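Thermoresistant glucokinase (Janibacter sp. HTCC2649, PDB 4EUN) probably transfers a phosphate group from ATP to gluconate, as expected of a gluconokinase-type sugar kinase with a P-loop fold. Local coordinates at residues 58-63 / 106-111; 35-40 / 160-165; 28-33 / 189-194. All coordinates share one frame; numbering follows the deposited sequence.

Interaction 1: residues 58-63 / 106-111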
ATOM      1  N   ALA A  58       1.774   4.074  -2.190  1.00 19.92           N
ATOM      2  CA  ALA A  58       2.488   2.816  -2.392  1.00 20.86           C
ATOM      3  C   ALA A  58       3.213   2.421  -1.116  1.00 18.07           C
ATOM      4  O   ALA A  58       3.623   3.267  -0.329  1.00 20.67           O
ATOM      5  CB  ALA A  58       3.479   2.931  -3.529  1.00 25.92           C
ATOM      6  N   GLU A  59       3.381   1.116  -0.944  0.53 19.43           N
ATOM      7  CA  GLU A  59       4.073   0.560   0.202  0.53 21.75           C
ATOM      8  C   GLU A  59       5.493   0.223  -0.231  0.53 18.82           C
ATOM      9  O   GLU A  59       5.683  -0.603  -1.120  0.53 22.52           O
ATOM     10  CB  GLU A  59       3.338  -0.708   0.627  0.53 20.38           C
ATOM     11  CG  GLU A  59       3.058  -0.774   2.104  0.53 30.64           C
ATOM     12  CD  GLU A  59       4.325  -0.943   2.900  0.53 43.28           C
ATOM     13  OE1 GLU A  59       4.437  -0.337   3.986  0.53 53.96           O
ATOM     14  OE2 GLU A  59       5.216  -1.687   2.432  0.53 33.59           O
ATOM     15  N   ALA A  60       6.486   0.875   0.378  1.00 21.58           N
ATOM     16  CA  ALA A  60       7.869   0.729  -0.077  1.00 23.18           C
ATOM     17  C   ALA A  60       8.444  -0.682   0.057  1.00 21.01           C
ATOM     18  O   ALA A  60       9.306  -1.058  -0.732  1.00 24.22           O
ATOM     19  CB  ALA A  60       8.792   1.739   0.615  1.00 22.47           C
ATOM     20  N   ASP A  61       7.973  -1.469   1.023  1.00 20.76           N
ATOM     21  CA  ASP A  61       8.541  -2.809   1.197  1.00 19.54           C
ATOM     22  C   ASP A  61       8.284  -3.683  -0.033  1.00 18.23           C
ATOM     23  O   ASP A  61       8.986  -4.661  -0.250  1.00 19.43           O
ATOM     24  CB  ASP A  61       8.017  -3.505   2.461  1.00 21.87           C
ATOM     25  CG  ASP A  61       8.808  -3.153   3.699  1.00 31.81           C
ATOM     26  OD1 ASP A  61       9.929  -2.618   3.563  1.00 32.49           O
ATOM     27  OD2 ASP A  61       8.317  -3.438   4.817  1.00 35.18           O
ATOM     28  N   ALA A  62       7.276  -3.352  -0.839  1.00 17.50           N
ATOM     29  CA  ALA A  62       6.985  -4.179  -1.995  1.00 18.84           C
ATOM     30  C   ALA A  62       8.102  -4.071  -3.029  1.00 18.87           C
ATOM     31  O   ALA A  62       8.245  -4.943  -3.884  1.00 20.98           O
ATOM     32  CB  ALA A  62       5.638  -3.784  -2.614  1.00 18.79           C
ATOM     33  N   PHE A  63       8.895  -3.009  -2.928  1.00 19.43           N
ATOM     34  CA  PHE A  63      10.017  -2.774  -3.839  1.00 24.07           C
ATOM     35  C   PHE A  63      11.260  -3.555  -3.428  1.00 24.01           C
ATOM     36  O   PHE A  63      12.219  -3.628  -4.196  1.00 25.09           O
ATOM     37  CB  PHE A  63      10.375  -1.287  -3.889  1.00 22.24           C
ATOM     38  CG  PHE A  63       9.343  -0.428  -4.566  1.00 23.33           C
ATOM     39  CD1 PHE A  63       8.166  -0.083  -3.913  1.00 23.13           C
ATOM     40  CD2 PHE A  63       9.571   0.066  -5.842  1.00 23.73           C
ATOM     41  CE1 PHE A  63       7.222   0.731  -4.526  1.00 25.84           C
ATOM     42  CE2 PHE A  63       8.631   0.883  -6.464  1.00 27.05           C
ATOM     43  CZ  PHE A  63       7.458   1.215  -5.805  1.00 28.49           C
ATOM     44  N   ILE A 106       4.486   7.412  -0.124  1.00 17.85           N
ATOM     45  CA  ILE A 106       4.909   6.044   0.148  1.00 16.59           C
ATOM     46  C   ILE A 106       5.211   5.876   1.624  1.00 18.57           C
ATOM     47  O   ILE A 106       5.641   6.818   2.289  1.00 18.95           O
ATOM     48  CB  ILE A 106       6.148   5.636  -0.686  1.00 19.77           C
ATOM     49  CG1 ILE A 106       7.377   6.432  -0.284  1.00 24.82           C
ATOM     50  CG2 ILE A 106       5.868   5.804  -2.187  1.00 23.19           C
ATOM     51  CD1 ILE A 106       8.621   6.033  -1.066  1.00 28.15           C
ATOM     52  N   THR A 107       4.995   4.666   2.136  1.00 18.91           N
ATOM     53  CA  THR A 107       5.414   4.348   3.498  1.00 17.45           C
ATOM     54  C   THR A 107       6.766   3.666   3.458  1.00 22.34           C
ATOM     55  O   THR A 107       6.959   2.756   2.659  1.00 25.02           O
ATOM     56  CB  THR A 107       4.418   3.405   4.159  1.00 22.04           C
ATOM     57  OG1 THR A 107       4.159   2.305   3.278  1.00 25.84           O
ATOM     58  CG2 THR A 107       3.106   4.117   4.427  1.00 28.32           C
ATOM     59  N   CYS A 108       7.686   4.104   4.318  1.00 20.78           N
ATOM     60  CA  CYS A 108       8.996   3.466   4.467  1.00 25.78           C
ATOM     61  C   CYS A 108       9.250   3.102   5.922  1.00 26.85           C
ATOM     62  O   CYS A 108       8.805   3.807   6.827  1.00 27.20           O
ATOM     63  CB  CYS A 108      10.120   4.420   4.056  1.00 33.79           C
ATOM     64  SG  CYS A 108      10.207   4.773   2.305  1.00 28.66           S
ATOM     65  N   SER A 109      10.007   2.032   6.151  1.00 24.86           N
ATOM     66  CA  SER A 109      10.523   1.737   7.487  1.00 24.85           C
ATOM     67  C   SER A 109      11.622   2.741   7.848  1.00 22.75           C
ATOM     68  O   SER A 109      11.710   3.814   7.252  1.00 25.99           O
ATOM     69  CB  SER A 109      11.055   0.308   7.542  1.00 26.68           C
ATOM     70  OG  SER A 109      11.877   0.046   6.423  1.00 33.77           O
ATOM     71  N   ALA A 110      12.456   2.409   8.838  1.00 23.24           N
ATOM     72  CA  ALA A 110      13.443   3.361   9.349  1.00 26.81           C
ATOM     73  C   ALA A 110      14.443   3.778   8.276  1.00 28.05           C
ATOM     74  O   ALA A 110      14.945   2.941   7.523  1.00 29.18           O
ATOM     75  CB  ALA A 110      14.170   2.780  10.524  1.00 20.59           C
ATOM     76  N   LEU A 111      14.736   5.071   8.211  1.00 24.68           N
ATOM     77  CA  LEU A 111      15.725   5.548   7.265  1.00 22.53           C
ATOM     78  C   LEU A 111      16.804   6.378   7.943  1.00 27.81           C
ATOM     79  O   LEU A 111      16.521   7.200   8.828  1.00 28.65           O
ATOM     80  CB  LEU A 111      15.067   6.428   6.223  1.00 21.81           C
ATOM     81  CG  LEU A 111      13.912   5.821   5.437  1.00 16.90           C
ATOM     82  CD1 LEU A 111      13.244   6.915   4.624  1.00 21.15           C
ATOM     83  CD2 LEU A 111      14.431   4.716   4.548  1.00 29.56           C
TER
HETATM   84  O   HOH W   1       9.679   0.254   4.065  1.00 23.69           O
HETATM   85  O   HOH W   2      11.972  -2.236   5.380  1.00 33.83           O

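Interaction 2: residues 35-40 / 160-165. With SO4 (sulfate ion), chain B.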
ATOM      1  N   MET A  35       7.730   7.880   7.184  0.52 18.83           N
ATOM      2  CA  MET A  35       8.831   7.071   7.659  0.52 20.85           C
ATOM      3  C   MET A  35       8.586   6.731   9.122  0.52 20.80           C
ATOM      4  O   MET A  35       8.182   7.578   9.896  0.52 23.40           O
ATOM      5  CB  MET A  35      10.134   7.854   7.473  0.52 21.66           C
ATOM      6  CG  MET A  35      11.251   7.463   8.397  0.52 26.27           C
ATOM      7  SD  MET A  35      12.738   8.443   8.104  0.52 30.42           S
ATOM      8  CE  MET A  35      12.280  10.071   8.708  0.52 22.23           C
ATOM      9  N   GLY A  36       8.798   5.472   9.495  1.00 26.95           N
ATOM     10  CA  GLY A  36       8.666   5.066  10.886  1.00 27.63           C
ATOM     11  C   GLY A  36       8.829   3.569  10.967  1.00 30.20           C
ATOM     12  O   GLY A  36       8.714   2.884   9.962  1.00 29.17           O
ATOM     13  N   VAL A  37       9.086   3.049  12.156  1.00 28.55           N
ATOM     14  CA  VAL A  37       9.270   1.606  12.275  1.00 35.18           C
ATOM     15  C   VAL A  37       7.962   0.849  12.043  1.00 37.73           C
ATOM     16  O   VAL A  37       6.888   1.446  12.014  1.00 39.78           O
ATOM     17  CB  VAL A  37       9.878   1.211  13.636  1.00 33.83           C
ATOM     18  CG1 VAL A  37      11.169   1.982  13.873  1.00 32.78           C
ATOM     19  CG2 VAL A  37       8.888   1.460  14.769  1.00 37.14           C
ATOM     20  N   SER A  38       8.062  -0.464  11.860  1.00 40.38           N
ATOM     21  CA  SER A  38       6.881  -1.314  11.741  1.00 35.34           C
ATOM     22  C   SER A  38       6.000  -1.209  12.980  1.00 34.96           C
ATOM     23  O   SER A  38       6.494  -1.266  14.115  1.00 43.27           O
ATOM     24  CB  SER A  38       7.296  -2.774  11.547  1.00 47.52           C
ATOM     25  OG  SER A  38       7.959  -2.957  10.312  1.00 56.94           O
ATOM     26  N   GLY A  39       4.697  -1.075  12.764  1.00 45.97           N
ATOM     27  CA  GLY A  39       3.755  -1.044  13.867  1.00 44.89           C
ATOM     28  C   GLY A  39       3.558   0.354  14.416  1.00 35.60           C
ATOM     29  O   GLY A  39       2.927   0.531  15.456  1.00 46.63           O
ATOM     30  N   SER A  40       4.097   1.346  13.708  1.00 32.77           N
ATOM     31  CA  SER A  40       3.950   2.738  14.110  1.00 34.80           C
ATOM     32  C   SER A  40       2.653   3.358  13.579  1.00 36.77           C
ATOM     33  O   SER A  40       2.181   4.369  14.104  1.00 33.86           O
ATOM     34  CB  SER A  40       5.170   3.558  13.686  1.00 36.83           C
ATOM     35  OG  SER A  40       5.377   3.510  12.286  1.00 37.70           O
ATOM     36  N   ALA A 160      17.512   2.151  16.051  1.00 29.56           N
ATOM     37  CA  ALA A 160      18.887   2.612  15.873  1.00 38.44           C
ATOM     38  C   ALA A 160      19.133   3.191  14.472  1.00 38.38           C
ATOM     39  O   ALA A 160      19.975   4.069  14.299  1.00 40.49           O
ATOM     40  CB  ALA A 160      19.860   1.486  16.165  1.00 42.58           C
ATOM     41  N   THR A 161      18.390   2.700  13.483  1.00 35.75           N
ATOM     42  CA  THR A 161      18.557   3.104  12.080  1.00 34.31           C
ATOM     43  C   THR A 161      17.833   4.416  11.769  1.00 41.12           C
ATOM     44  O   THR A 161      18.240   5.181  10.890  1.00 37.92           O
ATOM     45  CB  THR A 161      18.038   1.982  11.135  1.00 36.20           C
ATOM     46  OG1 THR A 161      18.820   0.796  11.335  1.00 37.40           O
ATOM     47  CG2 THR A 161      18.108   2.395   9.666  1.00 32.33           C
ATOM     48  N   LEU A 162      16.761   4.669  12.512  1.00 32.83           N
ATOM     49  CA  LEU A 162      15.905   5.831  12.297  1.00 33.55           C
ATOM     50  C   LEU A 162      16.581   7.107  12.801  1.00 37.21           C
ATOM     51  O   LEU A 162      16.501   7.432  13.989  1.00 38.92           O
ATOM     52  CB  LEU A 162      14.567   5.602  13.006  1.00 32.01           C
ATOM     53  CG  LEU A 162      13.408   6.537  12.680  1.00 31.01           C
ATOM     54  CD1 LEU A 162      13.391   6.778  11.226  1.00 38.91           C
ATOM     55  CD2 LEU A 162      12.082   5.944  13.101  1.00 30.76           C
ATOM     56  N   GLU A 163      17.244   7.823  11.892  1.00 27.37           N
ATOM     57  CA  GLU A 163      17.965   9.056  12.227  1.00 22.00           C
ATOM     58  C   GLU A 163      17.037  10.263  12.158  1.00 28.85           C
ATOM     59  O   GLU A 163      16.276  10.407  11.203  1.00 25.64           O
ATOM     60  CB  GLU A 163      19.174   9.249  11.297  1.00 26.21           C
ATOM     61  CG  GLU A 163      20.259   8.190  11.512  1.00 29.35           C
ATOM     62  CD  GLU A 163      21.430   8.289  10.557  1.00 26.54           C
ATOM     63  OE1 GLU A 163      21.471   9.198   9.692  1.00 27.43           O
ATOM     64  OE2 GLU A 163      22.336   7.431  10.672  1.00 37.61           O
ATOM     65  N   ALA A 164      17.102  11.122  13.175  1.00 26.04           N
ATOM     66  CA  ALA A 164      16.250  12.310  13.243  1.00 22.58           C
ATOM     67  C   ALA A 164      16.330  13.134  11.966  1.00 23.58           C
ATOM     68  O   ALA A 164      17.398  13.236  11.339  1.00 23.80           O
ATOM     69  CB  ALA A 164      16.641  13.171  14.441  1.00 24.02           C
ATOM     70  N   LEU A 165      15.204  13.720  11.570  1.00 23.10           N
ATOM     71  CA  LEU A 165      15.238  14.684  10.473  1.00 28.13           C
ATOM     72  C   LEU A 165      16.158  15.852  10.837  1.00 27.10           C
ATOM     73  O   LEU A 165      16.151  16.349  11.971  1.00 30.10           O
ATOM     74  CB  LEU A 165      13.833  15.184  10.135  1.00 28.38           C
ATOM     75  CG  LEU A 165      12.932  14.150   9.465  1.00 30.56           C
ATOM     76  CD1 LEU A 165      11.500  14.610   9.539  1.00 32.80           C
ATOM     77  CD2 LEU A 165      13.349  13.948   8.019  1.00 28.98           C
TER
HETATM   78  S   SO4 B 201       2.812   0.237  10.006  1.00 48.39           S
HETATM   79  O1  SO4 B 201       3.967   1.114  10.146  1.00 36.09           O
HETATM   80  O2  SO4 B 201       3.276  -1.143  10.017  1.00 58.62           O
HETATM   81  O3  SO4 B 201       2.135   0.527   8.749  1.00 44.60           O
HETATM   82  O4  SO4 B 201       1.875   0.433  11.100  1.00 44.07           O

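Interaction 3: residues 28-33 / 189-194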
ATOM      1  N   PRO A  28       3.515  21.960  -9.581  1.00 62.72           N
ATOM      2  CA  PRO A  28       4.547  20.934  -9.437  1.00 55.06           C
ATOM      3  C   PRO A  28       3.996  19.676  -8.777  1.00 45.17           C
ATOM      4  O   PRO A  28       2.991  19.741  -8.064  1.00 43.61           O
ATOM      5  CB  PRO A  28       5.562  21.593  -8.513  1.00 54.18           C
ATOM      6  CG  PRO A  28       5.466  23.045  -8.853  1.00 61.21           C
ATOM      7  CD  PRO A  28       4.019  23.296  -9.224  1.00 70.15           C
ATOM      8  N   THR A  29       4.648  18.539  -9.000  1.00 36.16           N
ATOM      9  CA  THR A  29       4.214  17.308  -8.364  1.00 28.99           C
ATOM     10  C   THR A  29       4.736  17.275  -6.944  1.00 30.32           C
ATOM     11  O   THR A  29       5.713  17.954  -6.622  1.00 32.67           O
ATOM     12  CB  THR A  29       4.646  16.054  -9.142  1.00 30.17           C
ATOM     13  OG1 THR A  29       6.071  16.014  -9.250  1.00 29.51           O
ATOM     14  CG2 THR A  29       4.039  16.072 -10.544  1.00 30.41           C
ATOM     15  N   ARG A  30       4.071  16.508  -6.090  1.00 26.95           N
ATOM     16  CA  ARG A  30       4.485  16.392  -4.697  1.00 23.37           C
ATOM     17  C   ARG A  30       4.795  14.945  -4.395  1.00 22.68           C
ATOM     18  O   ARG A  30       4.173  14.032  -4.953  1.00 24.48           O
ATOM     19  CB  ARG A  30       3.378  16.875  -3.763  1.00 25.40           C
ATOM     20  CG  ARG A  30       2.987  18.328  -3.960  1.00 27.80           C
ATOM     21  CD  ARG A  30       4.134  19.265  -3.610  1.00 27.44           C
ATOM     22  NE  ARG A  30       4.526  19.122  -2.208  1.00 27.72           N
ATOM     23  CZ  ARG A  30       3.938  19.755  -1.196  1.00 29.27           C
ATOM     24  NH1 ARG A  30       2.923  20.576  -1.418  1.00 31.68           N
ATOM     25  NH2 ARG A  30       4.362  19.557   0.044  1.00 28.61           N
ATOM     26  N   HIS A  31       5.756  14.729  -3.502  1.00 21.82           N
ATOM     27  CA  HIS A  31       6.187  13.384  -3.180  1.00 19.19           C
ATOM     28  C   HIS A  31       6.478  13.293  -1.702  1.00 21.59           C
ATOM     29  O   HIS A  31       7.368  13.971  -1.194  1.00 25.71           O
ATOM     30  CB  HIS A  31       7.394  13.007  -4.046  1.00 22.25           C
ATOM     31  CG  HIS A  31       7.126  13.227  -5.501  1.00 24.72           C
ATOM     32  ND1 HIS A  31       6.457  12.301  -6.272  1.00 23.26           N
ATOM     33  CD2 HIS A  31       7.341  14.298  -6.300  1.00 25.27           C
ATOM     34  CE1 HIS A  31       6.293  12.786  -7.492  1.00 21.40           C
ATOM     35  NE2 HIS A  31       6.821  13.991  -7.536  1.00 23.88           N
ATOM     36  N   VAL A  32       5.689  12.468  -1.025  1.00 19.43           N
ATOM     37  CA  VAL A  32       5.714  12.393   0.431  1.00 19.41           C
ATOM     38  C   VAL A  32       6.188  11.013   0.832  1.00 19.87           C
ATOM     39  O   VAL A  32       5.816  10.020   0.217  1.00 18.80           O
ATOM     40  CB  VAL A  32       4.300  12.647   1.017  1.00 21.33           C
ATOM     41  CG1 VAL A  32       4.326  12.618   2.544  1.00 22.01           C
ATOM     42  CG2 VAL A  32       3.751  13.984   0.521  1.00 22.74           C
ATOM     43  N   VAL A  33       7.026  10.955   1.865  1.00 18.92           N
ATOM     44  CA  VAL A  33       7.441   9.686   2.445  1.00 18.98           C
ATOM     45  C   VAL A  33       7.038   9.674   3.910  1.00 19.81           C
ATOM     46  O   VAL A  33       7.415  10.577   4.655  1.00 20.87           O
ATOM     47  CB  VAL A  33       8.975   9.467   2.326  1.00 18.51           C
ATOM     48  CG1 VAL A  33       9.400   8.218   3.096  1.00 21.06           C
ATOM     49  CG2 VAL A  33       9.370   9.344   0.854  1.00 22.26           C
ATOM     50  N   THR A 189      -2.172  19.852   6.948  1.00 39.45           N
ATOM     51  CA  THR A 189      -1.954  21.281   7.152  1.00 43.98           C
ATOM     52  C   THR A 189      -0.524  21.640   6.769  1.00 37.00           C
ATOM     53  O   THR A 189      -0.282  22.628   6.077  1.00 39.99           O
ATOM     54  CB  THR A 189      -2.218  21.700   8.616  1.00 41.76           C
ATOM     55  OG1 THR A 189      -3.597  21.484   8.940  1.00 49.78           O
ATOM     56  CG2 THR A 189      -1.896  23.169   8.814  1.00 44.34           C
ATOM     57  N   TRP A 190       0.425  20.824   7.214  1.00 35.44           N
ATOM     58  CA  TRP A 190       1.822  21.085   6.919  1.00 35.42           C
ATOM     59  C   TRP A 190       2.167  20.904   5.433  1.00 31.97           C
ATOM     60  O   TRP A 190       2.819  21.763   4.835  1.00 37.04           O
ATOM     61  CB  TRP A 190       2.728  20.216   7.791  1.00 34.83           C
ATOM     62  CG  TRP A 190       4.154  20.477   7.505  1.00 33.42           C
ATOM     63  CD1 TRP A 190       4.870  21.587   7.853  1.00 36.60           C
ATOM     64  CD2 TRP A 190       5.047  19.629   6.781  1.00 28.73           C
ATOM     65  NE1 TRP A 190       6.158  21.475   7.392  1.00 37.31           N
ATOM     66  CE2 TRP A 190       6.295  20.282   6.736  1.00 31.75           C
ATOM     67  CE3 TRP A 190       4.913  18.381   6.167  1.00 27.19           C
ATOM     68  CZ2 TRP A 190       7.405  19.722   6.100  1.00 33.75           C
ATOM     69  CZ3 TRP A 190       6.013  17.826   5.542  1.00 30.80           C
ATOM     70  CH2 TRP A 190       7.242  18.497   5.507  1.00 34.64           C
ATOM     71  N   LEU A 191       1.732  19.791   4.848  1.00 30.50           N
ATOM     72  CA  LEU A 191       2.045  19.478   3.455  1.00 28.99           C
ATOM     73  C   LEU A 191       1.491  20.522   2.495  1.00 35.44           C
ATOM     74  O   LEU A 191       2.107  20.827   1.473  1.00 36.17           O
ATOM     75  CB  LEU A 191       1.486  18.101   3.079  1.00 31.27           C
ATOM     76  CG  LEU A 191       2.205  16.888   3.664  1.00 26.02           C
ATOM     77  CD1 LEU A 191       1.393  15.631   3.438  1.00 31.26           C
ATOM     78  CD2 LEU A 191       3.571  16.754   3.019  1.00 27.55           C
ATOM     79  N   ASP A 192       0.317  21.054   2.832  1.00 38.51           N
ATOM     80  CA  ASP A 192      -0.376  22.042   2.012  1.00 43.33           C
ATOM     81  C   ASP A 192      -0.391  21.651   0.536  1.00 40.98           C
ATOM     82  O   ASP A 192       0.014  22.425  -0.332  1.00 45.46           O
ATOM     83  CB  ASP A 192       0.237  23.430   2.197  1.00 47.85           C
ATOM     84  CG  ASP A 192      -0.621  24.525   1.600  1.00 60.37           C
ATOM     85  OD1 ASP A 192      -1.844  24.313   1.456  1.00 64.05           O
ATOM     86  OD2 ASP A 192      -0.071  25.593   1.267  1.00 68.10           O
ATOM     87  N   ILE A 193      -0.844  20.432   0.265  1.00 39.62           N
ATOM     88  CA  ILE A 193      -0.921  19.931  -1.097  1.00 40.75           C
ATOM     89  C   ILE A 193      -1.915  20.784  -1.856  1.00 45.29           C
ATOM     90  O   ILE A 193      -3.041  20.979  -1.404  1.00 48.10           O
ATOM     91  CB  ILE A 193      -1.392  18.464  -1.136  1.00 41.33           C
ATOM     92  CG1 ILE A 193      -0.482  17.571  -0.282  1.00 45.67           C
ATOM     93  CG2 ILE A 193      -1.456  17.972  -2.570  1.00 38.13           C
ATOM     94  CD1 ILE A 193       0.916  17.406  -0.833  1.00 40.54           C
ATOM     95  N   ALA A 194      -1.492  21.313  -2.999  1.00 45.25           N
ATOM     96  CA  ALA A 194      -2.367  22.161  -3.803  1.00 52.11           C
ATOM     97  C   ALA A 194      -3.546  21.330  -4.284  1.00 56.77           C
ATOM     98  O   ALA A 194      -3.363  20.193  -4.717  1.00 53.46           O
ATOM     99  CB  ALA A 194      -1.610  22.755  -4.977  1.00 57.71           C
TER
HETATM  100  O   HOH W   3       1.492  21.453  -3.797  1.00 33.38           O

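Interaction 1: residues 58-63 / 106-111
The flat carboxylate of E59, at the edge of the parallel sheet of a P-loop kinase fold, meets T107 through one of its faces: the T107 hydroxyl OG1 donates to E59 OE1 over 2.7 Å, coming from 56° above the carboxylate plane. The other oxygen, OE2, takes the backbone N-H of D61, again from out of the plane. In the conformer described, one of two modelled, both donors approach the same face of the carboxylate and would fix its rotation. The F63 ring, farther along, has E59 O at its edge, in plane.

Strand 56-59 borders strand 104-108, with A58 in register with I106 and E59 with T107. T107 N donates to A58 O (3.1 Å), and the CA of I106 adds a C-H···O contact to that same oxygen. One step on, A60 N donates to T107 O at 3.0 Å, where segment 58-63 leaves the sheet for the 3-10 turn 60-63.

T107 OG1 lies between the backbone N and the carbonyl carbon (chi1 50°), which points it at E59; the same side chain also touches K42 and A46 of helix 42-53, which follows the probable phosphate-binding loop. On the other face of the sheet, A58 CB and I106 CG2 pack 4.0 Å apart, both also against W93 of helix 80-99. A60 CB rests 3.8 Å from C108 SG. A62 of the second subunit packs on A58, bringing the dimer interface up to this edge.

Beyond the strands, two waters lie between D61 and S109, each donating to D61 OD1. One of them is also close to S109 OG, at a short 2.5 Å; the other accepts from S109 N at 2.8 Å.

Interaction 2: residues 35-40 / 160-165
M35, at the end of the central strand, reaches L162 with the far part of its side chain. In the conformer described, one of two modelled, CG is anti to the backbone N (chi1 155°); SD then lies 3.6 Å from L162 CD1, and CE slides past L165, 4.1 Å from its CD2. G36 follows with its CA 4.2 Å from L162 CD2. The V37 side chain crosses that of L162 at about a right angle, V37 CG1 lying 4.1 Å from L162 CD2. L162, just past the end of helix 155-161, thus spreads its two methyls over three successive residues.

From V37 the chain enters a type II turn ending at S40, with G39 taking the positive phi (88°) of its third position. V37 O accepts from both S40 OG (2.6 Å) and S40 N (3.3 Å). The sequence from G36 to T43 fits a Walker A P-loop, and the sulfate bound here is consistent with a phosphate site: G39 N donates to its O2 at 3.1 Å, nearly straight (166°), while G41 N, K42 NZ and T43 OG1 also bind it.

The loop lies between strand 31-35 and helix 42-53. V37 packs on L155, Q158 and L159 of helix 155-161, while H130 of strand 127-132 touches M35, L162 and L165.

Interaction 3: residues 28-33 / 189-194
The C-terminal end of helix 180-191 meets the chain just before the central strand 31-35 through R30, whose guanidinium grips the carbonyl of L191. NH1 and NH2 both donate to L191 O, each at 3.0 Å, in an end-on grasp of a single oxygen that lies near the guanidinium plane. NH2 comes to the carbonyl in its plane, on a lone pair, whereas NH1 is tilted 24° from it. The negative end of the helix dipole probably adds to the attraction for the arginine's charge. NH2 also forms a salt bridge with D127, which begins the neighbouring strand.

Over one face of the guanidinium sits I193 CD1, 3.8 Å above its plane and over its centre. The arginine chain, bent at chi2 and chi3 (-65° and -61°), curls round this methyl, and R30 CB and CG are each 3.9 Å from I193 CD1. At the edge are D192 O and a water that accepts from R30 NH1 at 2.9 Å and from A194 N at 3.1 Å.

In this P-loop kinase fold the helix covers one face of the parallel sheet. Here D192 has left helical geometry with a positive phi, and the chain turns so that I193 comes back over the guanidinium. Deeper in, V32 and L191 meet tip to tip, V32 CG2 to L191 CD2 at 3.7 Å. V32 also packs on I105 and L129 of the flanking strands, and L191 on D127.

Strand 31-35 belongs to interaction 3, ends in interaction 2 and borders strand 104-108 of interaction 1. Interactions 1 and 2 have centres about 11 Å apart: C108 O lies 3.1 Å from G36 N and L111 O 3.2 Å from E163 N, both probable hydrogen bonds. The probable phosphate loop therefore lies next to the end of strand 104-108, and E59, in the conformer described, comes about 5 Å from the sulfate between nearest atoms. Interaction 3, about 18 Å from interaction 1 between centres, touches it where I106 N lies 2.9 Å from V32 O. Interactions 2 and 3 adjoin in sequence but lie on opposite sides of the chain's centre, the sulfate bound at interaction 2.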